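Local structure of nigritoxine (Vibrio nigripulchritudo, 5M41) at residues Y665-Q668 with D669-V673; M705-P709 with D710-L714; L737-Q740 with G741-N744; T723-M726 with G727-T731; L599-S603 with N604-T608. The protein is a bacterial toxin active against crustaceans and insects, with a new fold. All coordinates share one frame; numbering follows the deposited sequence.

In the fold
All five contacts are local, and all lie in the C-terminal part of the chain. Contacts 1 and 5 are buried, contacts 2 and 4 partly buried, and contact 3 is at the surface. Contacts 1, 3 and 5 are helix starts, each with an apolar pair bracketing the first turn. In contacts 1 and 3 a side chain caps the helix start; in contact 5 the N-cap Glu602 turns its carboxylate to Lys632. Asp669 of contact 1 bonds Ser743 of contact 3. Contact 2 is a polar turn between a helix end and strand 713-715, the edge of the six-stranded sheet that also holds strand 594-601 of contact 5. Contact 4, on helix 719-731, packs apolar side chains against contacts 1, 3 and 5.

Contact 1. Residues Y665-Q668 with D669-V673; sequences YTLQ and DFITV
Gln668 O takes two bonds from Thr672. Thr672 N donates to Gln668 O at 2.8 Å, with an N-H...O angle of 167°. Thr672 OG1 donates to the same Gln668 O at 2.9 Å, but from well above the carbonyl plane. This hydroxyl stands beside its own backbone N (chi1 -60°), from where it reaches back to the preceding turn. One residue earlier, Ile671 N donates to Leu667 O at 2.8 Å. Helix 667-676 begins with a capping box made by Thr666, the N-cap, and Asp669. Asp669 N donates to Thr666 OG1 at 3.0 Å. In return Thr666 N makes a weak, nearly straight bond of 3.3 Å to Asp669 OD2. The same Asp669 OD2 bonds Ser743 OG, so the capping carboxylate also ties this helix to helix 739-751. The residues flanking the box, Tyr665 and Phe670, meet as a hydrophobic staple, with Tyr665 CE2 4.0 Å from Phe670 CB. Tyr665 OH lies at the edge of the Phe670 ring, in its plane. On its way there the tyrosine ring passes Asp669, with Tyr665 CE1 3.5 Å from Asp669 CB and ring and carboxylate planes 60° apart. A water bonds Tyr665 OH and, weakly, Asp669 O. Leu667 CG rests on Ile671 CD1 at 3.9 Å, and both side chains touch helix 688-704.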
loop_
_atom_site.group_PDB
_atom_site.type_symbol
_atom_site.label_atom_id
_atom_site.label_comp_id
_atom_site.label_asym_id
_atom_site.label_seq_id
_atom_site.Cartn_x
_atom_site.Cartn_y
_atom_site.Cartn_z
ATOM N N TYR A 665 -32.396 -4.682 -29.231
ATOM C CA TYR A 665 -31.304 -4.337 -28.312
ATOM C C TYR A 665 -31.557 -4.959 -26.950
ATOM O O TYR A 665 -32.652 -4.834 -26.398
ATOM C CB TYR A 665 -31.195 -2.818 -28.157
ATOM C CG TYR A 665 -30.023 -2.351 -27.331
ATOM C CD1 TYR A 665 -28.748 -2.256 -27.905
ATOM C CD2 TYR A 665 -30.184 -1.940 -25.995
ATOM C CE1 TYR A 665 -27.662 -1.812 -27.174
ATOM C CE2 TYR A 665 -29.090 -1.483 -25.248
ATOM C CZ TYR A 665 -27.831 -1.430 -25.857
ATOM O OH TYR A 665 -26.719 -0.985 -25.187
ATOM N N THR A 666 -30.551 -5.638 -26.412
ATOM C CA THR A 666 -30.753 -6.407 -25.184
ATOM C C THR A 666 -30.011 -5.773 -24.019
ATOM O O THR A 666 -29.055 -5.017 -24.226
ATOM C CB THR A 666 -30.234 -7.847 -25.336
ATOM O OG1 THR A 666 -28.806 -7.806 -25.443
ATOM C CG2 THR A 666 -30.842 -8.529 -26.590
ATOM N N LEU A 667 -30.443 -6.100 -22.797
ATOM C CA LEU A 667 -29.714 -5.729 -21.587
ATOM C C LEU A 667 -28.278 -6.247 -21.652
ATOM O O LEU A 667 -27.363 -5.579 -21.182
ATOM C CB LEU A 667 -30.407 -6.277 -20.327
ATOM C CG LEU A 667 -29.746 -5.910 -18.990
ATOM C CD1 LEU A 667 -29.793 -4.409 -18.708
ATOM C CD2 LEU A 667 -30.401 -6.656 -17.840
ATOM N N GLN A 668 -28.091 -7.438 -22.212
ATOM C CA GLN A 668 -26.738 -7.963 -22.428
ATOM C C GLN A 668 -25.852 -7.030 -23.281
ATOM O O GLN A 668 -24.692 -6.792 -22.931
ATOM C CB GLN A 668 -26.785 -9.353 -23.060
ATOM C CG GLN A 668 -25.492 -10.117 -22.836
ATOM C CD GLN A 668 -25.433 -11.421 -23.599
ATOM O OE1 GLN A 668 -25.161 -12.469 -23.010
ATOM N NE2 GLN A 668 -25.677 -11.370 -24.915
ATOM N N ASP A 669 -26.384 -6.496 -24.384
ATOM C CA ASP A 669 -25.606 -5.531 -25.178
ATOM C C ASP A 669 -25.169 -4.364 -24.293
ATOM O O ASP A 669 -24.019 -3.928 -24.358
ATOM C CB ASP A 669 -26.416 -4.964 -26.338
ATOM C CG ASP A 669 -26.749 -5.992 -27.413
ATOM O OD1 ASP A 669 -26.079 -7.047 -27.525
ATOM O OD2 ASP A 669 -27.721 -5.713 -28.144
ATOM N N PHE A 670 -26.100 -3.868 -23.473
ATOM C CA PHE A 670 -25.861 -2.742 -22.569
ATOM C C PHE A 670 -24.762 -3.072 -21.576
ATOM O O PHE A 670 -23.782 -2.325 -21.422
ATOM C CB PHE A 670 -27.160 -2.346 -21.830
ATOM C CG PHE A 670 -26.991 -1.188 -20.888
ATOM C CD1 PHE A 670 -26.893 0.111 -21.377
ATOM C CD2 PHE A 670 -26.963 -1.388 -19.511
ATOM C CE1 PHE A 670 -26.744 1.189 -20.516
ATOM C CE2 PHE A 670 -26.817 -0.314 -18.638
ATOM C CZ PHE A 670 -26.701 0.975 -19.144
ATOM N N ILE A 671 -24.904 -4.230 -20.949
ATOM C CA ILE A 671 -23.963 -4.673 -19.927
ATOM C C ILE A 671 -22.567 -4.864 -20.515
ATOM O O ILE A 671 -21.569 -4.418 -19.930
ATOM C CB ILE A 671 -24.483 -5.945 -19.209
ATOM C CG1 ILE A 671 -25.668 -5.585 -18.288
ATOM C CG2 ILE A 671 -23.368 -6.652 -18.439
ATOM C CD1 ILE A 671 -26.279 -6.780 -17.558
ATOM N N THR A 672 -22.493 -5.497 -21.684
ATOM C CA THR A 672 -21.192 -5.728 -22.345
ATOM C C THR A 672 -20.435 -4.407 -22.542
ATOM O O THR A 672 -19.270 -4.305 -22.218
ATOM C CB THR A 672 -21.372 -6.445 -23.693
ATOM O OG1 THR A 672 -22.016 -7.707 -23.466
ATOM C CG2 THR A 672 -20.010 -6.675 -24.396
ATOM N N VAL A 673 -21.110 -3.379 -23.038
ATOM C CA VAL A 673 -20.444 -2.096 -23.246
ATOM C C VAL A 673 -20.076 -1.454 -21.897
ATOM O O VAL A 673 -18.938 -1.013 -21.692
ATOM C CB VAL A 673 -21.260 -1.175 -24.185
ATOM C CG1 VAL A 673 -20.706 0.242 -24.201
ATOM C CG2 VAL A 673 -21.214 -1.733 -25.609
HETATM O O HOH W 1 -24.342 -1.764 -26.146
#

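Contact 2. Residues M705-P709 with D710-L714; sequences MGASP and DTLFL
Two flat groups receive the polar bonds between Ser708 and the residues after it, and they are met differently. The carboxylate of Asp710 is met at one oxygen, nearly in line with its C-O bond: Ser708 OG donates to Asp710 OD1 at 2.6 Å. The carbonyl of Ser708 is met from over its face. Thr711 N donates to Ser708 O at 3.0 Å, standing 57° out of the carbonyl plane. The Thr711 hydroxyl is close to both oxygens of Ser708: Thr711 OG1 is 2.9 Å from Ser708 OG and 3.1 Å from Ser708 O, and its one proton may go to either. Ser708 OG lies between its own backbone N and carbonyl carbon (chi1 70°), which turns it toward both Asp710 and Thr711. The backbone here is a type I beta turn with Pro709 and Asp710 at its corners. It follows the Schellman motif that ends helix 688-704, in which Gly706 takes a positive phi of 83° and Ala707 N bonds Ala702 O. The turn leads the chain into strand 713-715. Leu712 faces the apolar residues of the helix end. Its CD2 is 3.7 Å from Met705 CE, and Met705 SD is close to both Leu712 methyls. Ala707 CB packs on Leu712 CG at 3.8 Å. Leu599 of strand 594-601 touches both Met705 and Leu712, and Phe651 of strand 649-652 touches Leu712. The ring of Pro709 packs against Ala702 and Gln668.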
loop_
_atom_site.group_PDB
_atom_site.type_symbol
_atom_site.label_atom_id
_atom_site.label_comp_id
_atom_site.label_asym_id
_atom_site.label_seq_id
_atom_site.Cartn_x
_atom_site.Cartn_y
_atom_site.Cartn_z
ATOM N N MET A 705 -36.081 -11.300 -11.541
ATOM C CA MET A 705 -37.380 -11.116 -12.210
ATOM C C MET A 705 -37.722 -12.304 -13.127
ATOM O O MET A 705 -38.706 -12.260 -13.885
ATOM C CB MET A 705 -37.386 -9.811 -13.023
ATOM C CG MET A 705 -36.441 -9.815 -14.224
ATOM S SD MET A 705 -36.489 -8.279 -15.182
ATOM C CE MET A 705 -38.077 -8.393 -16.011
ATOM N N GLY A 706 -36.897 -13.350 -13.072
ATOM C CA GLY A 706 -37.142 -14.579 -13.834
ATOM C C GLY A 706 -36.646 -14.475 -15.264
ATOM O O GLY A 706 -37.080 -15.221 -16.129
ATOM N N ALA A 707 -35.751 -13.526 -15.537
ATOM C CA ALA A 707 -35.270 -13.366 -16.911
ATOM C C ALA A 707 -33.747 -13.527 -16.993
ATOM O O ALA A 707 -33.131 -14.163 -16.131
ATOM C CB ALA A 707 -35.738 -12.025 -17.489
ATOM N N SER A 708 -33.153 -12.965 -18.040
ATOM C CA SER A 708 -31.713 -12.958 -18.192
ATOM C C SER A 708 -31.379 -11.797 -19.090
ATOM O O SER A 708 -32.229 -11.345 -19.864
ATOM C CB SER A 708 -31.203 -14.261 -18.814
ATOM O OG SER A 708 -31.602 -14.339 -20.173
ATOM N N PRO A 709 -30.122 -11.321 -19.015
ATOM C CA PRO A 709 -29.746 -10.167 -19.827
ATOM C C PRO A 709 -29.992 -10.346 -21.337
ATOM O O PRO A 709 -30.405 -9.390 -22.008
ATOM C CB PRO A 709 -28.261 -9.976 -19.484
ATOM C CG PRO A 709 -28.144 -10.518 -18.081
ATOM C CD PRO A 709 -29.043 -11.728 -18.092
ATOM N N ASP A 710 -29.764 -11.542 -21.875
ATOM C CA ASP A 710 -29.994 -11.745 -23.320
ATOM C C ASP A 710 -31.468 -11.985 -23.718
ATOM O O ASP A 710 -31.769 -12.042 -24.902
ATOM C CB ASP A 710 -29.104 -12.866 -23.884
ATOM C CG ASP A 710 -29.317 -14.199 -23.175
ATOM O OD1 ASP A 710 -30.246 -14.321 -22.349
ATOM O OD2 ASP A 710 -28.544 -15.137 -23.440
ATOM N N THR A 711 -32.368 -12.129 -22.743
ATOM C CA THR A 711 -33.807 -12.293 -23.044
ATOM C C THR A 711 -34.608 -11.013 -22.716
ATOM O O THR A 711 -35.825 -10.958 -22.901
ATOM C CB THR A 711 -34.433 -13.536 -22.351
ATOM O OG1 THR A 711 -34.306 -13.442 -20.927
ATOM C CG2 THR A 711 -33.768 -14.859 -22.830
ATOM N N LEU A 712 -33.903 -9.996 -22.230
ATOM C CA LEU A 712 -34.492 -8.705 -21.918
ATOM C C LEU A 712 -34.235 -7.682 -23.013
ATOM O O LEU A 712 -33.089 -7.256 -23.215
ATOM C CB LEU A 712 -33.973 -8.195 -20.569
ATOM C CG LEU A 712 -34.537 -8.924 -19.330
ATOM C CD1 LEU A 712 -33.701 -8.616 -18.099
ATOM C CD2 LEU A 712 -35.989 -8.535 -19.098
ATOM N N PHE A 713 -35.295 -7.268 -23.699
ATOM C CA PHE A 713 -35.153 -6.285 -24.785
ATOM C C PHE A 713 -35.573 -4.854 -24.387
ATOM O O PHE A 713 -36.530 -4.667 -23.655
ATOM C CB PHE A 713 -35.923 -6.729 -26.039
ATOM C CG PHE A 713 -35.516 -8.080 -26.561
ATOM C CD1 PHE A 713 -34.443 -8.214 -27.446
ATOM C CD2 PHE A 713 -36.222 -9.226 -26.188
ATOM C CE1 PHE A 713 -34.067 -9.461 -27.931
ATOM C CE2 PHE A 713 -35.857 -10.478 -26.677
ATOM C CZ PHE A 713 -34.772 -10.597 -27.543
ATOM N N LEU A 714 -34.857 -3.850 -24.892
ATOM C CA LEU A 714 -35.205 -2.456 -24.634
ATOM C C LEU A 714 -36.537 -2.127 -25.331
ATOM O O LEU A 714 -36.705 -2.487 -26.494
ATOM C CB LEU A 714 -34.082 -1.547 -25.156
ATOM C CG LEU A 714 -34.226 -0.021 -25.027
ATOM C CD1 LEU A 714 -33.880 0.430 -23.617
ATOM C CD2 LEU A 714 -33.291 0.676 -26.006
#

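Contact 3. Residues L737-Q740 with G741-N744; sequences LNLQ and GLSN
Asn738 OD1 accepts from Gly741 N at 2.8 Å, with an N-H...O angle of 162°. This is the N-cap bond of helix 739-751. The donor sits nearly along the C=O axis of the side-chain amide. Asn738 CG lies between the backbone N and the carbonyl carbon (chi1 64°), which folds the amide over the first turn. The backbone oxygen of the same residue is used too: Leu742 N donates to Asn738 O at 2.9 Å. The next two carbonyls follow the helical pattern. Ser743 N donates to Leu739 O at 2.7 Å. Asn744 N donates to Gln740 O, also at 2.7 Å. Asn744 ND2 is near Gln740 O as well, but its angle is too poor for a bond. The side-chain amides of Gln740 and Asn744 pass with their planes 32° apart, and Gln740 NE2 is 3.6 Å from Asn744 OD1. Ser743 OG is satisfied by Asp669 OD2 of helix 667-676. Outside the cap, Leu737 and Leu742 form a hydrophobic staple. Leu737 CD1 touches Leu742 CD2 at 3.8 Å, and the two side chains cross at about a right angle. Both leucines also touch Leu730 of helix 719-731. An uncharged oxygen therefore caps a first-turn N-H, where it probably also meets the partial positive charge of the helix start.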
loop_
_atom_site.group_PDB
_atom_site.type_symbol
_atom_site.label_atom_id
_atom_site.label_comp_id
_atom_site.label_asym_id
_atom_site.label_seq_id
_atom_site.Cartn_x
_atom_site.Cartn_y
_atom_site.Cartn_z
ATOM N N LEU A 737 -25.288 8.339 -31.370
ATOM C CA LEU A 737 -25.290 6.876 -31.414
ATOM C C LEU A 737 -26.690 6.348 -31.686
ATOM O O LEU A 737 -27.673 6.994 -31.343
ATOM C CB LEU A 737 -24.758 6.292 -30.106
ATOM C CG LEU A 737 -23.321 6.605 -29.664
ATOM C CD1 LEU A 737 -23.055 5.970 -28.301
ATOM C CD2 LEU A 737 -22.322 6.098 -30.702
ATOM N N ASN A 738 -26.777 5.175 -32.304
ATOM C CA ASN A 738 -28.055 4.489 -32.453
ATOM C C ASN A 738 -27.916 3.078 -31.902
ATOM O O ASN A 738 -26.786 2.627 -31.606
ATOM C CB ASN A 738 -28.601 4.525 -33.910
ATOM C CG ASN A 738 -27.717 3.780 -34.911
ATOM O OD1 ASN A 738 -26.950 2.878 -34.559
ATOM N ND2 ASN A 738 -27.851 4.151 -36.197
ATOM N N LEU A 739 -29.048 2.395 -31.762
ATOM C CA LEU A 739 -29.095 1.095 -31.102
ATOM C C LEU A 739 -28.292 0.035 -31.836
ATOM O O LEU A 739 -27.628 -0.792 -31.207
ATOM C CB LEU A 739 -30.548 0.626 -30.923
ATOM C CG LEU A 739 -31.418 1.349 -29.887
ATOM C CD1 LEU A 739 -32.816 0.738 -29.929
ATOM C CD2 LEU A 739 -30.852 1.284 -28.470
ATOM N N GLN A 740 -28.342 0.060 -33.165
ATOM C CA GLN A 740 -27.597 -0.898 -33.944
ATOM C C GLN A 740 -26.096 -0.683 -33.708
ATOM O O GLN A 740 -25.351 -1.633 -33.499
ATOM C CB GLN A 740 -27.952 -0.783 -35.445
ATOM C CG GLN A 740 -27.726 -2.075 -36.235
ATOM C CD GLN A 740 -28.465 -3.279 -35.641
ATOM O OE1 GLN A 740 -29.689 -3.390 -35.742
ATOM N NE2 GLN A 740 -27.718 -4.177 -35.001
ATOM N N GLY A 741 -25.654 0.574 -33.745
ATOM C CA GLY A 741 -24.251 0.896 -33.447
ATOM C C GLY A 741 -23.892 0.387 -32.052
ATOM O O GLY A 741 -22.834 -0.186 -31.856
ATOM N N LEU A 742 -24.795 0.572 -31.091
ATOM C CA LEU A 742 -24.566 0.075 -29.732
ATOM C C LEU A 742 -24.504 -1.454 -29.687
ATOM O O LEU A 742 -23.646 -2.010 -29.000
ATOM C CB LEU A 742 -25.624 0.611 -28.764
ATOM C CG LEU A 742 -25.455 2.101 -28.461
ATOM C CD1 LEU A 742 -26.649 2.573 -27.641
ATOM C CD2 LEU A 742 -24.145 2.392 -27.736
ATOM N N SER A 743 -25.386 -2.129 -30.429
ATOM C CA SER A 743 -25.357 -3.611 -30.510
ATOM C C SER A 743 -24.102 -4.133 -31.190
ATOM O O SER A 743 -23.487 -5.107 -30.736
ATOM C CB SER A 743 -26.583 -4.142 -31.251
ATOM O OG SER A 743 -27.688 -4.153 -30.365
ATOM N N ASN A 744 -23.725 -3.481 -32.286
ATOM C CA ASN A 744 -22.475 -3.837 -32.963
ATOM C C ASN A 744 -21.247 -3.615 -32.084
ATOM O O ASN A 744 -20.350 -4.449 -32.081
ATOM C CB ASN A 744 -22.357 -3.145 -34.325
ATOM C CG ASN A 744 -23.517 -3.495 -35.241
ATOM O OD1 ASN A 744 -24.158 -4.538 -35.078
ATOM N ND2 ASN A 744 -23.819 -2.616 -36.181
#

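Contact 4. Residues T723-M726 with G727-T731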
loop_
_atom_site.group_PDB
_atom_site.type_symbol
_atom_site.label_atom_id
_atom_site.label_comp_id
_atom_site.label_asym_id
_atom_site.label_seq_id
_atom_site.Cartn_x
_atom_site.Cartn_y
_atom_site.Cartn_z
ATOM N N THR A 723 -30.105 5.970 -26.304
ATOM C CA THR A 723 -29.082 6.539 -27.196
ATOM C C THR A 723 -28.536 7.850 -26.633
ATOM O O THR A 723 -27.337 8.149 -26.781
ATOM C CB THR A 723 -29.615 6.803 -28.633
ATOM O OG1 THR A 723 -30.737 7.684 -28.567
ATOM C CG2 THR A 723 -30.025 5.503 -29.345
ATOM N N GLN A 724 -29.408 8.645 -26.005
ATOM C CA GLN A 724 -28.975 9.904 -25.368
ATOM C C GLN A 724 -28.001 9.599 -24.229
ATOM O O GLN A 724 -26.904 10.161 -24.150
ATOM C CB GLN A 724 -30.178 10.716 -24.842
ATOM C CG GLN A 724 -29.794 12.109 -24.342
ATOM C CD GLN A 724 -30.872 12.771 -23.473
ATOM O OE1 GLN A 724 -31.979 12.249 -23.319
ATOM N NE2 GLN A 724 -30.533 13.919 -22.881
ATOM N N LEU A 725 -28.408 8.679 -23.363
ATOM C CA LEU A 725 -27.595 8.259 -22.215
ATOM C C LEU A 725 -26.209 7.772 -22.626
ATOM O O LEU A 725 -25.198 8.250 -22.103
ATOM C CB LEU A 725 -28.299 7.143 -21.435
ATOM C CG LEU A 725 -27.502 6.472 -20.303
ATOM C CD1 LEU A 725 -27.233 7.457 -19.167
ATOM C CD2 LEU A 725 -28.305 5.302 -19.764
ATOM N N MET A 726 -26.174 6.811 -23.542
ATOM C CA MET A 726 -24.907 6.220 -23.991
ATOM C C MET A 726 -24.047 7.221 -24.750
ATOM O O MET A 726 -22.841 7.239 -24.583
ATOM C CB MET A 726 -25.133 4.952 -24.821
ATOM C CG MET A 726 -25.808 3.818 -24.070
ATOM S SD MET A 726 -24.880 3.295 -22.608
ATOM C CE MET A 726 -24.040 1.854 -23.225
ATOM N N GLY A 727 -24.671 8.038 -25.586
ATOM C CA GLY A 727 -23.976 9.099 -26.303
ATOM C C GLY A 727 -23.182 9.951 -25.343
ATOM O O GLY A 727 -21.995 10.242 -25.591
ATOM N N GLN A 728 -23.820 10.319 -24.227
ATOM C CA GLN A 728 -23.193 11.158 -23.225
ATOM C C GLN A 728 -22.120 10.384 -22.456
ATOM O O GLN A 728 -20.968 10.846 -22.322
ATOM C CB GLN A 728 -24.226 11.776 -22.254
ATOM C CG GLN A 728 -23.589 12.623 -21.137
ATOM C CD GLN A 728 -22.720 13.767 -21.669
ATOM O OE1 GLN A 728 -22.981 14.294 -22.731
ATOM N NE2 GLN A 728 -21.678 14.130 -20.936
ATOM N N VAL A 729 -22.505 9.208 -21.964
ATOM C CA VAL A 729 -21.640 8.408 -21.116
ATOM C C VAL A 729 -20.393 7.988 -21.913
ATOM O O VAL A 729 -19.258 8.090 -21.435
ATOM C CB VAL A 729 -22.438 7.201 -20.545
ATOM C CG1 VAL A 729 -21.556 6.021 -20.262
ATOM C CG2 VAL A 729 -23.216 7.613 -19.291
ATOM N N LEU A 730 -20.599 7.545 -23.138
ATOM C CA LEU A 730 -19.500 6.996 -23.902
ATOM C C LEU A 730 -18.693 8.022 -24.676
ATOM O O LEU A 730 -17.505 7.794 -24.910
ATOM C CB LEU A 730 -19.976 5.893 -24.843
ATOM C CG LEU A 730 -20.719 4.728 -24.179
ATOM C CD1 LEU A 730 -21.319 3.807 -25.220
ATOM C CD2 LEU A 730 -19.812 3.948 -23.226
ATOM N N THR A 731 -19.316 9.131 -25.084
ATOM C CA THR A 731 -18.638 10.084 -25.982
ATOM C C THR A 731 -18.747 11.550 -25.561
ATOM O O THR A 731 -18.403 12.442 -26.338
ATOM C CB THR A 731 -19.106 9.943 -27.456
ATOM O OG1 THR A 731 -20.381 10.579 -27.635
ATOM C CG2 THR A 731 -19.199 8.459 -27.904
#
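Thr723 and Gly727 begin a run of backbone bonds along helix 719-731, each from an N-H to the carbonyl four residues before it. Gly727 N donates to Thr723 O at 2.9 Å. Gln728 N donates to Gln724 O at 3.1 Å. Val729 N reaches Leu725 O at 2.9 Å, and Leu730 N reaches Met726 O at 2.7 Å. The apolar contacts follow the same spacing. Leu725 and Val729 lie side by side and point the same way, with Leu725 CD1 4.0 Å from Val729 CG2. Leu607 of helix 603-614 touches both of them. Met726 and Leu730 likewise run alongside each other, and Met726 CE is 3.9 Å from Leu730 CD1. The methionine is bent at chi2 (-59°) and again at chi3, which carries its methyl along the helix toward the leucine. Val673 of helix 667-676 touches both, and Leu742 of helix 739-751 also packs on Met726. Leu725 and Val729 are thus turned to helix 603-614, Met726 and Leu730 to helices 667-676 and 739-751. Three polar side chains find partners outside 723-731. Gln724 NE2 bonds Asp644 O, and Thr723 OG1 bonds Asn720 O. Gln728 NE2 makes a weak bond to Glu611 OE1. Near the end of the helix Gly727 O holds two donors of one residue: Thr731 N at 2.9 Å, and Thr731 OG1 at 2.6 Å.

Contact 5. Residues L599-S603 with N604-T608; sequences LTLES and NAFLT
Leu601 and Phe606 bracket the start of helix 603-614 as a hydrophobic staple, where strand 594-601 runs into the helix. Leu601 CD1 comes up to the Phe606 ring obliquely, 4.3 Å from Phe606 CG. With chi1 at -177° the Phe606 ring swings away from the backbone N, and beyond this touch it leads away from 599-603. Its far end meets Phe670 of helix 667-676, which also touches Leu601. Leu725 of helix 719-731 packs on Leu601 as well. Between the two staple residues sits Glu602, the N-cap and the centre of an inverse gamma turn. Its CB is 4.1 Å from Ala605 CB. Beyond CG the side chain is extended, and Glu602 OE1 forms a salt bridge with Lys632 NZ. The carboxylate is thus engaged away from the first turn, and the polar bond of Glu602 to that turn comes from its carbonyl: Phe606 N donates to Glu602 O at 2.9 Å, with an N-H...O angle of 167°. The next bond runs from Leu607 N to Ser603 O at 2.7 Å. The polar side chains of this turn are satisfied by the loop before strand 649-652. Ser603 OG bonds Asp647 O, and Asn604 ND2 bonds both Ile645 O and Lys637 O. Leu607, one residue beyond the phenylalanine, also touches Gln728. Thr608 turns its hydroxyl back along the helix. Asn604 O receives Thr608 N at 2.8 Å on one face of its plane and Thr608 OG1 at 2.9 Å on the opposite face.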
loop_
_atom_site.group_PDB
_atom_site.type_symbol
_atom_site.label_atom_id
_atom_site.label_comp_id
_atom_site.label_asym_id
_atom_site.label_seq_id
_atom_site.Cartn_x
_atom_site.Cartn_y
_atom_site.Cartn_z
ATOM N N LEU A 599 -37.740 -4.752 -16.361
ATOM C CA LEU A 599 -36.542 -4.240 -15.681
ATOM C C LEU A 599 -36.413 -2.756 -15.990
ATOM O O LEU A 599 -36.634 -2.325 -17.134
ATOM C CB LEU A 599 -35.272 -4.986 -16.135
ATOM C CG LEU A 599 -33.972 -4.641 -15.375
ATOM C CD1 LEU A 599 -33.117 -5.881 -15.185
ATOM C CD2 LEU A 599 -33.181 -3.511 -16.051
ATOM N N THR A 600 -36.059 -1.980 -14.977
ATOM C CA THR A 600 -35.912 -0.546 -15.139
ATOM C C THR A 600 -34.499 -0.117 -14.826
ATOM O O THR A 600 -33.949 -0.497 -13.799
ATOM C CB THR A 600 -36.873 0.229 -14.225
ATOM O OG1 THR A 600 -38.197 0.034 -14.717
ATOM C CG2 THR A 600 -36.566 1.737 -14.245
ATOM N N LEU A 601 -33.936 0.659 -15.742
ATOM C CA LEU A 601 -32.666 1.316 -15.547
ATOM C C LEU A 601 -32.946 2.739 -15.083
ATOM O O LEU A 601 -33.703 3.471 -15.730
ATOM C CB LEU A 601 -31.879 1.344 -16.873
ATOM C CG LEU A 601 -30.608 2.207 -16.854
ATOM C CD1 LEU A 601 -29.551 1.640 -15.895
ATOM C CD2 LEU A 601 -30.061 2.384 -18.268
ATOM N N GLU A 602 -32.315 3.118 -13.978
ATOM C CA GLU A 602 -32.471 4.432 -13.385
ATOM C C GLU A 602 -31.561 5.465 -14.088
ATOM O O GLU A 602 -30.436 5.733 -13.652
ATOM C CB GLU A 602 -32.186 4.334 -11.887
ATOM C CG GLU A 602 -33.191 3.471 -11.134
ATOM C CD GLU A 602 -32.589 2.774 -9.914
ATOM O OE1 GLU A 602 -31.643 3.313 -9.309
ATOM O OE2 GLU A 602 -33.061 1.676 -9.551
ATOM N N SER A 603 -32.092 6.046 -15.158
ATOM C CA SER A 603 -31.310 6.804 -16.133
ATOM C C SER A 603 -30.426 7.873 -15.526
ATOM O O SER A 603 -29.210 7.836 -15.696
ATOM C CB SER A 603 -32.246 7.438 -17.157
ATOM O OG SER A 603 -32.954 6.427 -17.839
ATOM N N ASN A 604 -31.036 8.812 -14.809
ATOM C CA ASN A 604 -30.310 9.969 -14.308
ATOM C C ASN A 604 -29.399 9.617 -13.145
ATOM O O ASN A 604 -28.321 10.217 -13.001
ATOM C CB ASN A 604 -31.261 11.132 -13.962
ATOM C CG ASN A 604 -31.850 11.797 -15.208
ATOM O OD1 ASN A 604 -31.165 11.994 -16.210
ATOM N ND2 ASN A 604 -33.124 12.145 -15.144
ATOM N N ALA A 605 -29.801 8.631 -12.341
ATOM C CA ALA A 605 -28.961 8.222 -11.212
ATOM C C ALA A 605 -27.686 7.632 -11.813
ATOM O O ALA A 605 -26.584 7.994 -11.395
ATOM C CB ALA A 605 -29.662 7.209 -10.312
ATOM N N PHE A 606 -27.872 6.752 -12.804
ATOM C CA PHE A 606 -26.771 6.091 -13.496
ATOM C C PHE A 606 -25.916 7.141 -14.205
ATOM O O PHE A 606 -24.700 7.166 -14.040
ATOM C CB PHE A 606 -27.298 5.039 -14.498
ATOM C CG PHE A 606 -26.200 4.259 -15.212
ATOM C CD1 PHE A 606 -25.491 3.234 -14.553
ATOM C CD2 PHE A 606 -25.872 4.541 -16.540
ATOM C CE1 PHE A 606 -24.490 2.513 -15.206
ATOM C CE2 PHE A 606 -24.873 3.819 -17.194
ATOM C CZ PHE A 606 -24.184 2.806 -16.535
ATOM N N LEU A 607 -26.573 8.030 -14.955
ATOM C CA LEU A 607 -25.874 9.098 -15.688
ATOM C C LEU A 607 -24.994 9.925 -14.745
ATOM O O LEU A 607 -23.807 10.148 -15.033
ATOM C CB LEU A 607 -26.855 10.017 -16.460
ATOM C CG LEU A 607 -26.270 11.249 -17.170
ATOM C CD1 LEU A 607 -25.174 10.857 -18.170
ATOM C CD2 LEU A 607 -27.350 12.112 -17.834
ATOM N N THR A 608 -25.572 10.360 -13.628
ATOM C CA THR A 608 -24.871 11.223 -12.679
ATOM C C THR A 608 -23.698 10.474 -12.093
ATOM O O THR A 608 -22.577 10.998 -12.055
ATOM C CB THR A 608 -25.792 11.741 -11.552
ATOM O OG1 THR A 608 -26.819 12.558 -12.130
ATOM C CG2 THR A 608 -25.005 12.603 -10.558
#